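Local coordinates for protein MGS-MChE2 (Uncultured bacterium, PDB 5JD6) that probably hydrolyses carboxylic esters, as an alpha/beta hydrolase esterase recovered from the metagenome of lagoon sediments, at residues Lys6-Phe11 with Val77-Tyr82; Glu53-Ser58 with Ala70-Glu75; Tyr224-Cys229 with Pro238-Gln243. All coordinates share one frame; numbering follows the deposited sequence.

Contacts 1 and 2 share helix 66-80 and lie side by side, their centres about 11 Å apart, while contact 3 sits on the other side of the chain's centre, about 31 and 28 Å away from contacts 1 and 2, centre to centre. Along the chain contact 2 is nested inside the loop that contact 1 closes, and contact 3 follows in series. Contacts 1 and 2 meet directly through the salt bridge of K10 NZ with E75 OE1 (2.9 Å) and the packing of F11 against Y72. Contacts 1 and 3 reach the two outermost strands of the same eight-stranded sheet, 4-8 and 221-226. Together they show helices packed near both edges of the alpha/beta hydrolase core.

Contact 1: Lys6-Phe11 with Val77-Tyr82; sequences KQEGKF and VDFKGY
F11 and F79 bring their rings together where the hairpin turn between strands 4-8 and 11-16 reaches the end of helix 66-80. The planes are only 20° from parallel, yet the rings are slid so far apart that they barely overlap, with centroids 5.2 Å apart. F11 CD2 lies over one face of F79 and comes within 3.7 Å of F79 CD2. F79 gets there because its CG is roughly anti to the backbone N (chi1 154°), which carries the ring off the helix toward the turn. E8 meets the same ring at its edge: E8 OE1 lies in the ring plane, 3.2 Å from F79 CZ, with the carboxylate turned 80° from the ring. Were F11 cut back to an alanine, F79 would probably lose the ring lying over its face, and a gap would be likely between hairpin and helix, where Y72 and F76 meet F11 edge-to-face. A water bridges E8 OE1 and K80 NZ, and K80 NZ is also hydrogen-bonded to Y13 OH. E8 OE1 and K80 NZ are 4.3 Å apart, too far for a salt bridge; their opposite charges probably attract only loosely, leaving the rings as the firmer, apolar part.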
loop_
_atom_site.group_PDB
_atom_site.type_symbol
_atom_site.label_atom_id
_atom_site.label_comp_id
_atom_site.label_asym_id
_atom_site.label_seq_id
_atom_site.Cartn_x
_atom_site.Cartn_y
_atom_site.Cartn_z
ATOM N N LYS A 6 6.611 16.099 -6.819
ATOM C CA LYS A 6 6.077 17.289 -6.178
ATOM C C LYS A 6 6.535 17.380 -4.732
ATOM O O LYS A 6 6.582 16.377 -4.019
ATOM C CB LYS A 6 4.548 17.293 -6.237
ATOM C CG LYS A 6 3.964 17.224 -7.637
ATOM C CD LYS A 6 3.345 18.554 -8.034
ATOM C CE LYS A 6 2.365 18.385 -9.184
ATOM N NZ LYS A 6 1.716 19.670 -9.565
ATOM N N GLN A 7 6.877 18.589 -4.304
ATOM C CA GLN A 7 7.148 18.838 -2.898
ATOM C C GLN A 7 6.390 20.075 -2.448
ATOM O O GLN A 7 6.810 21.203 -2.695
ATOM C CB GLN A 7 8.643 19.003 -2.638
ATOM C CG GLN A 7 8.988 19.032 -1.159
ATOM C CD GLN A 7 10.478 19.105 -0.908
ATOM O OE1 GLN A 7 11.073 20.182 -0.945
ATOM N NE2 GLN A 7 11.092 17.955 -0.654
ATOM N N GLU A 8 5.259 19.846 -1.797
ATOM C CA GLU A 8 4.429 20.925 -1.297
ATOM C C GLU A 8 4.305 20.787 0.210
ATOM O O GLU A 8 3.730 19.816 0.708
ATOM C CB GLU A 8 3.058 20.898 -1.973
ATOM C CG GLU A 8 3.143 20.965 -3.491
ATOM C CD GLU A 8 1.844 20.591 -4.174
ATOM O OE1 GLU A 8 0.926 20.098 -3.485
ATOM O OE2 GLU A 8 1.740 20.790 -5.403
ATOM N N GLY A 9 4.867 21.748 0.935
ATOM C CA GLY A 9 4.912 21.678 2.382
ATOM C C GLY A 9 5.799 20.535 2.834
ATOM O O GLY A 9 6.926 20.395 2.363
ATOM N N LYS A 10 5.289 19.713 3.744
ATOM C CA LYS A 10 6.045 18.572 4.244
ATOM C C LYS A 10 5.796 17.329 3.396
ATOM O O LYS A 10 6.383 16.275 3.640
ATOM C CB LYS A 10 5.687 18.288 5.705
ATOM C CG LYS A 10 4.242 17.865 5.918
ATOM C CD LYS A 10 3.999 17.450 7.361
ATOM C CE LYS A 10 2.568 16.987 7.570
ATOM N NZ LYS A 10 2.335 16.527 8.968
ATOM N N PHE A 11 4.924 17.459 2.399
ATOM C CA PHE A 11 4.557 16.327 1.554
ATOM C C PHE A 11 5.410 16.228 0.292
ATOM O O PHE A 11 5.431 17.143 -0.532
ATOM C CB PHE A 11 3.082 16.407 1.161
ATOM C CG PHE A 11 2.135 16.249 2.314
ATOM C CD1 PHE A 11 2.063 15.054 3.010
ATOM C CD2 PHE A 11 1.304 17.291 2.693
ATOM C CE1 PHE A 11 1.187 14.903 4.066
ATOM C CE2 PHE A 11 0.426 17.148 3.750
ATOM C CZ PHE A 11 0.367 15.953 4.437
ATOM N N VAL A 77 -4.466 13.011 2.107
ATOM C CA VAL A 77 -5.692 13.021 1.316
ATOM C C VAL A 77 -6.514 14.273 1.608
ATOM O O VAL A 77 -7.045 14.905 0.692
ATOM C CB VAL A 77 -6.549 11.766 1.584
ATOM C CG1 VAL A 77 -7.838 11.820 0.778
ATOM C CG2 VAL A 77 -5.762 10.508 1.251
ATOM N N ASP A 78 -6.608 14.629 2.887
ATOM C CA ASP A 78 -7.307 15.844 3.296
ATOM C C ASP A 78 -6.651 17.078 2.687
ATOM O O ASP A 78 -7.335 17.974 2.195
ATOM C CB ASP A 78 -7.342 15.969 4.821
ATOM C CG ASP A 78 -8.189 14.895 5.477
ATOM O OD1 ASP A 78 -9.067 14.328 4.793
ATOM O OD2 ASP A 78 -7.979 14.623 6.678
ATOM N N PHE A 79 -5.322 17.112 2.725
ATOM C CA PHE A 79 -4.562 18.191 2.104
ATOM C C PHE A 79 -4.890 18.312 0.620
ATOM O O PHE A 79 -5.036 19.414 0.091
ATOM C CB PHE A 79 -3.059 17.969 2.288
ATOM C CG PHE A 79 -2.223 18.608 1.219
ATOM C CD1 PHE A 79 -2.129 19.983 1.130
ATOM C CD2 PHE A 79 -1.526 17.832 0.306
ATOM C CE1 PHE A 79 -1.377 20.576 0.143
ATOM C CE2 PHE A 79 -0.756 18.424 -0.681
ATOM C CZ PHE A 79 -0.680 19.800 -0.758
ATOM N N LYS A 80 -5.000 17.169 -0.045
ATOM C CA LYS A 80 -5.331 17.136 -1.462
ATOM C C LYS A 80 -6.780 17.552 -1.707
ATOM O O LYS A 80 -7.133 17.975 -2.807
ATOM C CB LYS A 80 -5.075 15.742 -2.033
ATOM C CG LYS A 80 -3.683 15.569 -2.608
ATOM C CD LYS A 80 -3.481 16.518 -3.775
ATOM C CE LYS A 80 -2.067 16.453 -4.312
ATOM N NZ LYS A 80 -1.868 17.412 -5.434
ATOM N N GLY A 81 -7.612 17.429 -0.677
ATOM C CA GLY A 81 -8.998 17.850 -0.765
ATOM C C GLY A 81 -9.910 16.826 -1.414
ATOM O O GLY A 81 -10.963 17.171 -1.948
ATOM N N TYR A 82 -9.504 15.561 -1.367
ATOM C CA TYR A 82 -10.312 14.480 -1.920
ATOM C C TYR A 82 -11.357 14.012 -0.917
ATOM O O TYR A 82 -11.065 13.845 0.267
ATOM C CB TYR A 82 -9.427 13.302 -2.332
ATOM C CG TYR A 82 -8.446 13.621 -3.434
ATOM C CD1 TYR A 82 -8.825 14.385 -4.528
ATOM C CD2 TYR A 82 -7.138 13.159 -3.378
ATOM C CE1 TYR A 82 -7.930 14.678 -5.537
ATOM C CE2 TYR A 82 -6.235 13.447 -4.383
ATOM C CZ TYR A 82 -6.637 14.208 -5.459
ATOM O OH TYR A 82 -5.742 14.499 -6.461
HETATM O O HOH W 1 -1.505 20.370 -5.539
#

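Contact 2: Glu53-Ser58 with Ala70-Glu75; sequences ELPLYS and ARYLKE
L54 and Y72 mark the nearest backbone approach, their CA atoms 7.3 Å apart, where the irregular segment 53-58 passes helix 66-80 and P55 forms the centre of an inverse gamma turn. The contact is built round the Y72 ring. P55 lays its pyrrolidine ring over one face of it, and P55 CD stands 3.4 Å from the Y72 ring centroid, just 3° off the ring normal. CD thus sits almost exactly over the ring centre, as a CH-pi contact, and proline suits the place because the C-H bonds of CD, beside the amide nitrogen, are probably slightly polarised and favour an electron-rich aromatic face. P55 CG reaches farther along the same face, 3.6 Å from Y72 CD1. The tyrosine is offered to the loop by its first torsion: with CG anti to the backbone N (chi1 -175°) the ring is swung out from the helix to present its face to P55. L54 adds a methyl from another direction, with L54 CD2 3.7 Å from Y72 CD2 in an oblique approach. L54 and Y72 run antiparallel alongside each other, and only the CD2 methyl of L54 reaches the ring; a leucine suits a buried position between aromatic and aliphatic neighbours. Farther along the ring, Y72 OH lies 3.9 Å from E53 O.

The loop follows strand 47-52 and leads into helix 66-80. L54 also packs on L25 of strand 20-25, as does L73, while A70 turns to L99 and M103 of helix 92-103.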
loop_
_atom_site.group_PDB
_atom_site.type_symbol
_atom_site.label_atom_id
_atom_site.label_comp_id
_atom_site.label_asym_id
_atom_site.label_seq_id
_atom_site.Cartn_x
_atom_site.Cartn_y
_atom_site.Cartn_z
ATOM N N GLU A 53 5.504 9.923 -0.053
ATOM C CA GLU A 53 6.566 9.335 0.751
ATOM C C GLU A 53 6.259 9.480 2.231
ATOM O O GLU A 53 6.302 10.578 2.786
ATOM C CB GLU A 53 7.917 9.968 0.415
ATOM C CG GLU A 53 8.283 9.780 -1.038
ATOM C CD GLU A 53 8.162 8.329 -1.460
ATOM O OE1 GLU A 53 8.768 7.455 -0.801
ATOM O OE2 GLU A 53 7.422 8.061 -2.427
ATOM N N LEU A 54 5.935 8.356 2.858
ATOM C CA LEU A 54 5.601 8.332 4.271
ATOM C C LEU A 54 6.842 8.582 5.121
ATOM O O LEU A 54 7.953 8.223 4.729
ATOM C CB LEU A 54 4.955 6.996 4.641
ATOM C CG LEU A 54 3.703 6.633 3.840
ATOM C CD1 LEU A 54 3.087 5.344 4.363
ATOM C CD2 LEU A 54 2.692 7.770 3.867
ATOM N N PRO A 55 6.657 9.219 6.286
ATOM C CA PRO A 55 7.755 9.485 7.219
ATOM C C PRO A 55 8.096 8.266 8.073
ATOM O O PRO A 55 7.974 8.329 9.297
ATOM C CB PRO A 55 7.201 10.618 8.082
ATOM C CG PRO A 55 5.734 10.376 8.096
ATOM C CD PRO A 55 5.392 9.828 6.736
ATOM N N LEU A 56 8.521 7.180 7.433
ATOM C CA LEU A 56 8.820 5.937 8.140
ATOM C C LEU A 56 9.924 6.112 9.179
ATOM O O LEU A 56 9.809 5.622 10.301
ATOM C CB LEU A 56 9.218 4.832 7.154
ATOM C CG LEU A 56 8.155 4.243 6.220
ATOM C CD1 LEU A 56 6.795 4.184 6.904
ATOM C CD2 LEU A 56 8.066 5.030 4.923
ATOM N N TYR A 57 10.988 6.817 8.804
ATOM C CA TYR A 57 12.162 6.938 9.665
ATOM C C TYR A 57 12.455 8.368 10.100
ATOM O O TYR A 57 13.583 8.682 10.480
ATOM C CB TYR A 57 13.397 6.377 8.959
ATOM C CG TYR A 57 13.274 4.939 8.521
ATOM C CD1 TYR A 57 13.130 3.919 9.453
ATOM C CD2 TYR A 57 13.321 4.597 7.176
ATOM C CE1 TYR A 57 13.028 2.598 9.057
ATOM C CE2 TYR A 57 13.218 3.279 6.770
ATOM C CZ TYR A 57 13.072 2.284 7.715
ATOM O OH TYR A 57 12.968 0.970 7.320
ATOM N N SER A 58 11.450 9.234 10.050
ATOM C CA SER A 58 11.664 10.632 10.396
ATOM C C SER A 58 10.813 11.119 11.581
ATOM O O SER A 58 11.020 12.237 12.052
ATOM C CB SER A 58 11.398 11.519 9.177
ATOM O OG SER A 58 10.010 11.651 8.943
ATOM N N ALA A 70 -0.809 5.925 9.146
ATOM C CA ALA A 70 -2.188 5.948 8.667
ATOM C C ALA A 70 -2.777 7.352 8.763
ATOM O O ALA A 70 -3.430 7.824 7.833
ATOM C CB ALA A 70 -3.040 4.961 9.451
ATOM N N ARG A 71 -2.544 8.013 9.893
ATOM C CA ARG A 71 -3.021 9.379 10.087
ATOM C C ARG A 71 -2.289 10.355 9.168
ATOM O O ARG A 71 -2.847 11.374 8.762
ATOM C CB ARG A 71 -2.863 9.803 11.550
ATOM C CG ARG A 71 -3.910 9.203 12.480
ATOM C CD ARG A 71 -3.805 9.771 13.887
ATOM N NE ARG A 71 -2.638 9.260 14.600
ATOM C CZ ARG A 71 -2.640 8.149 15.331
ATOM N NH1 ARG A 71 -3.749 7.431 15.447
ATOM N NH2 ARG A 71 -1.533 7.756 15.944
ATOM N N TYR A 72 -1.040 10.039 8.843
ATOM C CA TYR A 72 -0.275 10.841 7.897
ATOM C C TYR A 72 -0.905 10.743 6.513
ATOM O O TYR A 72 -1.000 11.736 5.792
ATOM C CB TYR A 72 1.185 10.387 7.853
ATOM C CG TYR A 72 2.077 11.245 6.981
ATOM C CD1 TYR A 72 2.793 12.306 7.521
ATOM C CD2 TYR A 72 2.210 10.989 5.621
ATOM C CE1 TYR A 72 3.613 13.091 6.731
ATOM C CE2 TYR A 72 3.028 11.771 4.823
ATOM C CZ TYR A 72 3.727 12.819 5.383
ATOM O OH TYR A 72 4.541 13.598 4.593
ATOM N N LEU A 73 -1.327 9.535 6.151
ATOM C CA LEU A 73 -2.008 9.306 4.884
ATOM C C LEU A 73 -3.306 10.101 4.828
ATOM O O LEU A 73 -3.620 10.730 3.817
ATOM C CB LEU A 73 -2.292 7.816 4.683
ATOM C CG LEU A 73 -3.260 7.486 3.543
ATOM C CD1 LEU A 73 -2.667 7.883 2.201
ATOM C CD2 LEU A 73 -3.640 6.015 3.557
ATOM N N LYS A 74 -4.055 10.062 5.927
ATOM C CA LYS A 74 -5.293 10.822 6.051
ATOM C C LYS A 74 -5.029 12.314 5.876
ATOM O O LYS A 74 -5.775 13.010 5.186
ATOM C CB LYS A 74 -5.948 10.554 7.406
ATOM C CG LYS A 74 -7.265 11.278 7.624
ATOM C CD LYS A 74 -8.293 10.885 6.578
ATOM C CE LYS A 74 -9.693 11.306 7.000
ATOM N NZ LYS A 74 -9.768 12.758 7.324
ATOM N N GLU A 75 -3.958 12.796 6.498
ATOM C CA GLU A 75 -3.579 14.198 6.385
ATOM C C GLU A 75 -3.231 14.555 4.942
ATOM O O GLU A 75 -3.482 15.673 4.493
ATOM C CB GLU A 75 -2.400 14.513 7.308
ATOM C CG GLU A 75 -2.044 15.990 7.372
ATOM C CD GLU A 75 -0.857 16.267 8.274
ATOM O OE1 GLU A 75 -0.249 15.297 8.774
ATOM O OE2 GLU A 75 -0.533 17.457 8.481
#

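Contact 3: Tyr224-Cys229 with Pro238-Gln243; sequences YWIDKC and PEEFNQ
I226 is the last residue of strand 221-226, at the edge of the alpha/beta hydrolase sheet, and its side chain meets E240 and F241 in the first turn of helix 238-252. The three residues carry nearly all of this contact, with I226 giving up the largest area. Its two branches are divided between the partners. CG1 stands beside the backbone N (chi1 -59°) and, with the chain then extended, carries CD1 to the helix backbone, 4.0 Å from F241 N. The other branch, CG2, is anti to the backbone N and lies 4.1 Å from E240 OE2.

A beta-branched isoleucine suits this place, because it favours the extended strand backbone and fills two directions at once. E240 crosses I226 obliquely, its extended chain bringing the carboxylate OE2 alongside the CG2 methyl. No hydrogen bond joins the segments, so the packing is by van der Waals contact. Phenylalanine fits at F241 as a buried apolar ring: both it and I226 pack on I198 of strand 195-200, which extends the apolar layer between helix and sheet. At the F241 ring I226 CD1 lies at the edge, near the ring plane, and it stands 4.2 Å from F241 CB.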
loop_
_atom_site.group_PDB
_atom_site.type_symbol
_atom_site.label_atom_id
_atom_site.label_comp_id
_atom_site.label_asym_id
_atom_site.label_seq_id
_atom_site.Cartn_x
_atom_site.Cartn_y
_atom_site.Cartn_z
ATOM N N TYR A 224 -7.486 -12.439 -6.610
ATOM C CA TYR A 224 -6.907 -12.844 -7.887
ATOM C C TYR A 224 -5.432 -13.192 -7.717
ATOM O O TYR A 224 -4.702 -12.498 -7.011
ATOM C CB TYR A 224 -7.071 -11.738 -8.931
ATOM C CG TYR A 224 -8.480 -11.203 -9.042
ATOM C CD1 TYR A 224 -9.449 -11.888 -9.762
ATOM C CD2 TYR A 224 -8.840 -10.010 -8.429
ATOM C CE1 TYR A 224 -10.739 -11.403 -9.867
ATOM C CE2 TYR A 224 -10.128 -9.517 -8.528
ATOM C CZ TYR A 224 -11.072 -10.218 -9.248
ATOM O OH TYR A 224 -12.356 -9.732 -9.351
ATOM N N TRP A 225 -4.994 -14.264 -8.366
ATOM C CA TRP A 225 -3.609 -14.710 -8.245
ATOM C C TRP A 225 -2.782 -14.440 -9.499
ATOM O O TRP A 225 -3.311 -14.353 -10.607
ATOM C CB TRP A 225 -3.553 -16.205 -7.919
ATOM C CG TRP A 225 -3.689 -16.519 -6.459
ATOM C CD1 TRP A 225 -2.749 -16.325 -5.486
ATOM C CD2 TRP A 225 -4.824 -17.101 -5.809
ATOM N NE1 TRP A 225 -3.234 -16.742 -4.269
ATOM C CE2 TRP A 225 -4.505 -17.224 -4.441
ATOM C CE3 TRP A 225 -6.081 -17.526 -6.251
ATOM C CZ2 TRP A 225 -5.397 -17.752 -3.512
ATOM C CZ3 TRP A 225 -6.965 -18.052 -5.327
ATOM C CH2 TRP A 225 -6.619 -18.162 -3.974
ATOM N N ILE A 226 -1.474 -14.307 -9.304
ATOM C CA ILE A 226 -0.524 -14.250 -10.408
ATOM C C ILE A 226 0.505 -15.365 -10.233
ATOM O O ILE A 226 1.211 -15.416 -9.225
ATOM C CB ILE A 226 0.187 -12.887 -10.489
ATOM C CG1 ILE A 226 -0.833 -11.760 -10.660
ATOM C CG2 ILE A 226 1.185 -12.874 -11.637
ATOM C CD1 ILE A 226 -0.219 -10.376 -10.689
ATOM N N ASP A 227 0.581 -16.259 -11.213
ATOM C CA ASP A 227 1.445 -17.431 -11.114
ATOM C C ASP A 227 2.903 -17.080 -11.403
ATOM O O ASP A 227 3.185 -16.173 -12.189
ATOM C CB ASP A 227 0.961 -18.529 -12.067
ATOM C CG ASP A 227 1.857 -19.750 -12.058
ATOM O OD1 ASP A 227 2.212 -20.220 -10.956
ATOM O OD2 ASP A 227 2.190 -20.253 -13.151
ATOM N N LYS A 228 3.816 -17.811 -10.762
ATOM C CA LYS A 228 5.256 -17.588 -10.888
ATOM C C LYS A 228 5.585 -16.157 -10.498
ATOM O O LYS A 228 6.262 -15.429 -11.223
ATOM C CB LYS A 228 5.734 -17.915 -12.305
ATOM C CG LYS A 228 5.208 -19.256 -12.786
ATOM C CD LYS A 228 5.975 -19.818 -13.964
ATOM C CE LYS A 228 5.570 -21.264 -14.197
ATOM N NZ LYS A 228 6.029 -21.781 -15.511
ATOM N N CYS A 229 5.087 -15.777 -9.329
ATOM C CA CYS A 229 5.193 -14.417 -8.835
ATOM C C CYS A 229 5.408 -14.412 -7.326
ATOM O O CYS A 229 4.792 -15.193 -6.599
ATOM C CB CYS A 229 3.937 -13.628 -9.198
ATOM S SG CYS A 229 3.865 -11.999 -8.467
ATOM N N PRO A 238 4.060 -6.412 -13.930
ATOM C CA PRO A 238 3.242 -5.204 -14.065
ATOM C C PRO A 238 2.187 -5.374 -15.152
ATOM O O PRO A 238 1.147 -4.717 -15.132
ATOM C CB PRO A 238 4.261 -4.129 -14.449
ATOM C CG PRO A 238 5.362 -4.884 -15.118
ATOM C CD PRO A 238 5.440 -6.204 -14.404
ATOM N N GLU A 239 2.477 -6.262 -16.094
ATOM C CA GLU A 239 1.567 -6.590 -17.180
ATOM C C GLU A 239 0.208 -7.105 -16.687
ATOM O O GLU A 239 -0.832 -6.511 -16.977
ATOM C CB GLU A 239 2.236 -7.617 -18.108
ATOM C CG GLU A 239 2.716 -8.889 -17.404
ATOM C CD GLU A 239 3.299 -9.909 -18.351
ATOM O OE1 GLU A 239 2.598 -10.293 -19.311
ATOM O OE2 GLU A 239 4.443 -10.352 -18.117
ATOM N N GLU A 240 0.227 -8.197 -15.927
ATOM C CA GLU A 240 -0.990 -8.873 -15.501
ATOM C C GLU A 240 -1.631 -8.162 -14.320
ATOM O O GLU A 240 -2.851 -8.194 -14.157
ATOM C CB GLU A 240 -0.688 -10.328 -15.139
ATOM C CG GLU A 240 0.071 -11.083 -16.217
ATOM C CD GLU A 240 0.325 -12.530 -15.848
ATOM O OE1 GLU A 240 1.438 -13.029 -16.120
ATOM O OE2 GLU A 240 -0.588 -13.170 -15.285
ATOM N N PHE A 241 -0.805 -7.524 -13.499
ATOM C CA PHE A 241 -1.303 -6.769 -12.359
ATOM C C PHE A 241 -2.204 -5.637 -12.834
ATOM O O PHE A 241 -3.318 -5.469 -12.336
ATOM C CB PHE A 241 -0.148 -6.212 -11.523
ATOM C CG PHE A 241 -0.590 -5.566 -10.242
ATOM C CD1 PHE A 241 -0.699 -6.309 -9.080
ATOM C CD2 PHE A 241 -0.904 -4.216 -10.201
ATOM C CE1 PHE A 241 -1.109 -5.721 -7.899
ATOM C CE2 PHE A 241 -1.316 -3.619 -9.024
ATOM C CZ PHE A 241 -1.417 -4.373 -7.871
ATOM N N ASN A 242 -1.715 -4.869 -13.802
ATOM C CA ASN A 242 -2.487 -3.771 -14.368
ATOM C C ASN A 242 -3.803 -4.258 -14.957
ATOM O O ASN A 242 -4.851 -3.659 -14.727
ATOM C CB ASN A 242 -1.678 -3.037 -15.439
ATOM C CG ASN A 242 -0.552 -2.208 -14.854
ATOM O OD1 ASN A 242 -0.625 -1.761 -13.709
ATOM N ND2 ASN A 242 0.495 -1.996 -15.640
ATOM N N GLN A 243 -3.742 -5.358 -15.702
ATOM C CA GLN A 243 -4.922 -5.899 -16.367
ATOM C C GLN A 243 -5.938 -6.437 -15.361
ATOM O O GLN A 243 -7.141 -6.214 -15.507
ATOM C CB GLN A 243 -4.523 -7.001 -17.351
ATOM C CG GLN A 243 -5.591 -7.316 -18.386
ATOM C CD GLN A 243 -5.254 -8.535 -19.219
ATOM O OE1 GLN A 243 -4.559 -9.443 -18.761
ATOM N NE2 GLN A 243 -5.740 -8.560 -20.455
#